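M32 carboxypeptidase (Chitinophagaceae bacterium, PDB 7A03) probably acts as a metal-dependent carboxypeptidase of the M32 (Taq) family, removing residues from the C-terminal end of peptides. Local coordinates at residues Ile88-Ser91 / Leu92-Tyr95; Glu60-Ala64 / Pro65-Ser69. One frame throughout, in Å; residues are numbered along the deposited sequence.

How the contacts relate
Contact 2 (60-64 with 65-69) comes first in the chain and turns helix 44-62 into helix 65-74; contact 1 (88-91 with 92-95) is one stretch inside the next helix, 82-100. Their centres lie about 12 Å apart. Contact 1 is mostly buried and runs on regular backbone bonds with a water-bridged polar edge. Contact 2 is partly buried and farther from the chain centre, with weak backbone bonds and a small apolar contact. Tyr95 joins them: its OH lies 2.9 Å from Ala64 O, a probable hydrogen bond, and its ring packs on Gly68 CA, with CZ at 3.3 Å.

Contact 1 (Ile88-Ser91 / Leu92-Tyr95); sequences IALS and LEDY
Ser91 and Asp94 turn their side chains alike, with Ser91 OG (chi1 -80°) and Asp94 CG each beside its own backbone N, and this brings both polar ends to one water. The water lies 2.7 Å from Ser91 OG and donates to Asp94 OD2 at 3.0 Å, a bridge across one helical turn. Each end has a further partner: Ser91 OG bonds Tyr14 OH on helix 9-37, and Asp94 OD2 forms a salt bridge with Arg468, which may well offset the carboxylate's charge. Asp94 CG also sits 3.2 Å from Leu90 O. Asp94 N donates to Leu90 O at 2.9 Å in a nearly straight bond (N-H...O 175°). The bond from Tyr95 N to Ser91 O is slightly shorter, 2.8 Å, but more bent (142°). On the more open side, Glu93 reaches back with an extended chain whose CG lies 3.4 Å from Ala89 O, and its OE1 passes Leu90 CD2 at 3.8 Å, the two side chains meeting at a slant. That OE1 is paired with Lys166. Leu92 and Tyr95 instead lead away from the preceding turn: Leu92 rests on Leu71 and His72 of helix 65-74, and Tyr95 reaches Phe62 of helix 44-62. Successive i to i+4 bonds, from Leu92 N to Ile88 O through to Tyr95 N to Ser91 O, identify the stretch as regular alpha-helix, part of helix 82-100 in the largely helical fold of this M32 peptidase, with Leu92 and Tyr95 packed inward and Glu93 on the open side.

Contact 2 (Glu60-Ala64 / Pro65-Ser69); sequences ELFTA and PELGS
A tight helix-to-helix turn joins helix 44-62 to helix 65-74, with Ala64 as the N-cap residue and Pro65 opening the second helix. Two observations define the break: Thr63 is the first residue to depart from helical backbone angles, and Ala64 is extended (psi 136°). Pro65, with no N-H to donate, fits the first turn, and its CD packs 3.8 Å from Ala64 CB. The carbonyl of Ala64 then begins the new helix's bonding, though loosely. Leu67 N approaches Ala64 O at 3.1 Å with a sharply bent N-H...O angle of 122°, and Gly68 N lies 3.3 Å from that oxygen in a straighter bond (160°); both are weak. They are not the oxygen's whole complement, since Tyr95 OH of helix 82-100 also bonds Ala64 O. Within the new helix, Pro65 O takes two donors, the backbone N of Ser69 and Ser69 OG, the latter at 3.2 Å and from above the carbonyl plane. Glu66 bends at chi2, which folds its carboxylate back until OE1 stands 3.6 Å from Ala64 CB. The apolar link spans the turn: Leu67, whose CB faces 60-64 and whose CG is anti to the backbone N, brings CD2 to 3.7 Å from Phe62 CD1, the branch meeting the ring obliquely. Leu67 CB also lies 3.5 Å from Ala64 O, so the residue approaches both the cap carbonyl and the aromatic ring. Beyond the turn, Phe62 packs on Met18 and Ile21 of helix 9-37 and on Asp94, Tyr95 and Asn98 of helix 82-100. That last helix also supplies Lys99 NZ to Thr63 O, so the junction packs against both helix 9-37 and helix 82-100.

Contact 1 (Ile88-Ser91 / Leu92-Tyr95)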
loop_
_atom_site.group_PDB
_atom_site.type_symbol
_atom_site.label_atom_id
_atom_site.label_comp_id
_atom_site.label_asym_id
_atom_site.label_seq_id
_atom_site.Cartn_x
_atom_site.Cartn_y
_atom_site.Cartn_z
ATOM N N ILE A 88 -7.818 18.529 -15.812
ATOM C CA ILE A 88 -8.016 19.876 -15.278
ATOM C C ILE A 88 -8.775 19.822 -13.952
ATOM O O ILE A 88 -8.396 20.483 -12.977
ATOM C CB ILE A 88 -8.727 20.773 -16.311
ATOM C CG1 ILE A 88 -7.870 20.927 -17.571
ATOM C CG2 ILE A 88 -9.040 22.144 -15.714
ATOM C CD1 ILE A 88 -6.500 21.506 -17.316
ATOM N N ALA A 89 -9.858 19.035 -13.891
ATOM C CA ALA A 89 -10.678 18.996 -12.676
ATOM C C ALA A 89 -9.893 18.437 -11.491
ATOM O O ALA A 89 -9.942 18.983 -10.375
ATOM C CB ALA A 89 -11.950 18.180 -12.922
ATOM N N LEU A 90 -9.165 17.342 -11.714
ATOM C CA LEU A 90 -8.415 16.724 -10.627
ATOM C C LEU A 90 -7.260 17.610 -10.196
ATOM O O LEU A 90 -6.987 17.747 -8.997
ATOM C CB LEU A 90 -7.918 15.338 -11.044
ATOM C CG LEU A 90 -9.035 14.296 -11.137
ATOM C CD1 LEU A 90 -8.486 12.959 -11.608
ATOM C CD2 LEU A 90 -9.727 14.159 -9.795
ATOM N N SER A 91 -6.588 18.236 -11.159
ATOM C CA SER A 91 -5.470 19.105 -10.822
ATOM C C SER A 91 -5.959 20.329 -10.059
ATOM O O SER A 91 -5.277 20.805 -9.145
ATOM C CB SER A 91 -4.733 19.520 -12.100
ATOM O OG SER A 91 -3.857 18.497 -12.551
ATOM N N LEU A 92 -7.148 20.837 -10.404
ATOM C CA LEU A 92 -7.734 21.946 -9.656
ATOM C C LEU A 92 -8.072 21.532 -8.227
ATOM O O LEU A 92 -7.856 22.306 -7.288
ATOM C CB LEU A 92 -8.977 22.473 -10.383
ATOM C CG LEU A 92 -9.637 23.724 -9.807
ATOM C CD1 LEU A 92 -8.654 24.877 -9.762
ATOM C CD2 LEU A 92 -10.846 24.103 -10.631
ATOM N N GLU A 93 -8.613 20.325 -8.038
ATOM C CA GLU A 93 -8.826 19.832 -6.677
ATOM C C GLU A 93 -7.511 19.753 -5.898
ATOM O O GLU A 93 -7.416 20.240 -4.754
ATOM C CB GLU A 93 -9.508 18.466 -6.722
ATOM C CG GLU A 93 -10.967 18.550 -7.122
ATOM C CD GLU A 93 -11.615 17.192 -7.298
ATOM O OE1 GLU A 93 -11.018 16.179 -6.869
ATOM O OE2 GLU A 93 -12.722 17.140 -7.877
ATOM N N ASP A 94 -6.498 19.114 -6.499
ATOM C CA ASP A 94 -5.166 19.007 -5.899
ATOM C C ASP A 94 -4.620 20.381 -5.527
ATOM O O ASP A 94 -4.001 20.551 -4.472
ATOM C CB ASP A 94 -4.199 18.330 -6.885
ATOM C CG ASP A 94 -4.543 16.863 -7.174
ATOM O OD1 ASP A 94 -5.349 16.269 -6.439
ATOM O OD2 ASP A 94 -3.987 16.297 -8.152
ATOM N N TYR A 95 -4.844 21.373 -6.391
ATOM C CA TYR A 95 -4.291 22.706 -6.189
ATOM C C TYR A 95 -5.014 23.435 -5.068
ATOM O O TYR A 95 -4.370 24.049 -4.207
ATOM C CB TYR A 95 -4.390 23.480 -7.505
ATOM C CG TYR A 95 -3.878 24.903 -7.474
ATOM C CD1 TYR A 95 -4.715 25.963 -7.131
ATOM C CD2 TYR A 95 -2.563 25.187 -7.822
ATOM C CE1 TYR A 95 -4.240 27.272 -7.125
ATOM C CE2 TYR A 95 -2.082 26.501 -7.815
ATOM C CZ TYR A 95 -2.923 27.526 -7.463
ATOM O OH TYR A 95 -2.438 28.811 -7.464
HETATM O O HOH W 1 -2.511 17.332 -10.508
#

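Contact 2 (Glu60-Ala64 / Pro65-Ser69)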
loop_
_atom_site.group_PDB
_atom_site.type_symbol
_atom_site.label_atom_id
_atom_site.label_comp_id
_atom_site.label_asym_id
_atom_site.label_seq_id
_atom_site.Cartn_x
_atom_site.Cartn_y
_atom_site.Cartn_z
ATOM N N GLU A 60 6.739 25.118 -4.452
ATOM C CA GLU A 60 6.593 26.460 -5.000
ATOM C C GLU A 60 5.934 26.396 -6.366
ATOM O O GLU A 60 5.026 27.184 -6.670
ATOM C CB GLU A 60 7.960 27.142 -5.107
ATOM C CG GLU A 60 8.593 27.498 -3.771
ATOM C CD GLU A 60 10.061 27.912 -3.885
ATOM O OE1 GLU A 60 10.670 27.771 -4.976
ATOM O OE2 GLU A 60 10.609 28.388 -2.871
ATOM N N LEU A 61 6.338 25.420 -7.186
ATOM C CA LEU A 61 5.771 25.350 -8.522
ATOM C C LEU A 61 4.300 24.961 -8.460
ATOM O O LEU A 61 3.468 25.531 -9.179
ATOM C CB LEU A 61 6.587 24.391 -9.387
ATOM C CG LEU A 61 8.005 24.895 -9.678
ATOM C CD1 LEU A 61 8.866 23.774 -10.251
ATOM C CD2 LEU A 61 7.922 26.088 -10.632
ATOM N N PHE A 62 3.946 24.043 -7.563
ATOM C CA PHE A 62 2.568 23.585 -7.594
ATOM C C PHE A 62 1.606 24.530 -6.890
ATOM O O PHE A 62 0.389 24.361 -7.022
ATOM C CB PHE A 62 2.429 22.168 -7.048
ATOM C CG PHE A 62 1.071 21.612 -7.254
ATOM C CD1 PHE A 62 0.572 21.463 -8.537
ATOM C CD2 PHE A 62 0.265 21.300 -6.177
ATOM C CE1 PHE A 62 -0.702 20.960 -8.741
ATOM C CE2 PHE A 62 -1.007 20.808 -6.373
ATOM C CZ PHE A 62 -1.489 20.637 -7.656
ATOM N N THR A 63 2.110 25.526 -6.169
ATOM C CA THR A 63 1.262 26.532 -5.543
ATOM C C THR A 63 1.302 27.855 -6.292
ATOM O O THR A 63 0.715 28.838 -5.825
ATOM C CB THR A 63 1.658 26.744 -4.075
ATOM O OG1 THR A 63 3.042 27.130 -4.000
ATOM C CG2 THR A 63 1.415 25.486 -3.258
ATOM N N ALA A 64 1.959 27.896 -7.449
ATOM C CA ALA A 64 2.176 29.147 -8.157
ATOM C C ALA A 64 0.842 29.752 -8.589
ATOM O O ALA A 64 -0.025 29.039 -9.100
ATOM C CB ALA A 64 3.035 28.910 -9.398
ATOM N N PRO A 65 0.650 31.059 -8.408
ATOM C CA PRO A 65 -0.620 31.680 -8.836
ATOM C C PRO A 65 -0.938 31.501 -10.311
ATOM O O PRO A 65 -2.116 31.376 -10.679
ATOM C CB PRO A 65 -0.421 33.163 -8.475
ATOM C CG PRO A 65 0.639 33.163 -7.418
ATOM C CD PRO A 65 1.557 32.021 -7.759
ATOM N N GLU A 66 0.083 31.497 -11.174
ATOM C CA GLU A 66 -0.150 31.354 -12.610
ATOM C C GLU A 66 -0.781 30.006 -12.926
ATOM O O GLU A 66 -1.649 29.901 -13.803
ATOM C CB GLU A 66 1.170 31.488 -13.363
ATOM C CG GLU A 66 1.820 32.856 -13.254
ATOM C CD GLU A 66 2.746 32.979 -12.055
ATOM O OE1 GLU A 66 2.837 32.022 -11.250
ATOM O OE2 GLU A 66 3.387 34.044 -11.923
ATOM N N LEU A 67 -0.362 28.965 -12.211
ATOM C CA LEU A 67 -0.977 27.660 -12.400
ATOM C C LEU A 67 -2.442 27.677 -11.969
ATOM O O LEU A 67 -3.302 27.109 -12.654
ATOM C CB LEU A 67 -0.178 26.597 -11.649
ATOM C CG LEU A 67 -0.744 25.175 -11.754
ATOM C CD1 LEU A 67 -0.758 24.721 -13.202
ATOM C CD2 LEU A 67 0.064 24.204 -10.894
ATOM N N GLY A 68 -2.758 28.337 -10.847
ATOM C CA GLY A 68 -4.149 28.421 -10.433
ATOM C C GLY A 68 -5.009 29.152 -11.445
ATOM O O GLY A 68 -6.125 28.718 -11.762
ATOM N N SER A 69 -4.502 30.270 -11.971
ATOM C CA SER A 69 -5.260 31.015 -12.972
ATOM C C SER A 69 -5.499 30.178 -14.223
ATOM O O SER A 69 -6.609 30.173 -14.773
ATOM C CB SER A 69 -4.552 32.326 -13.313
ATOM O OG SER A 69 -4.401 33.120 -12.152
#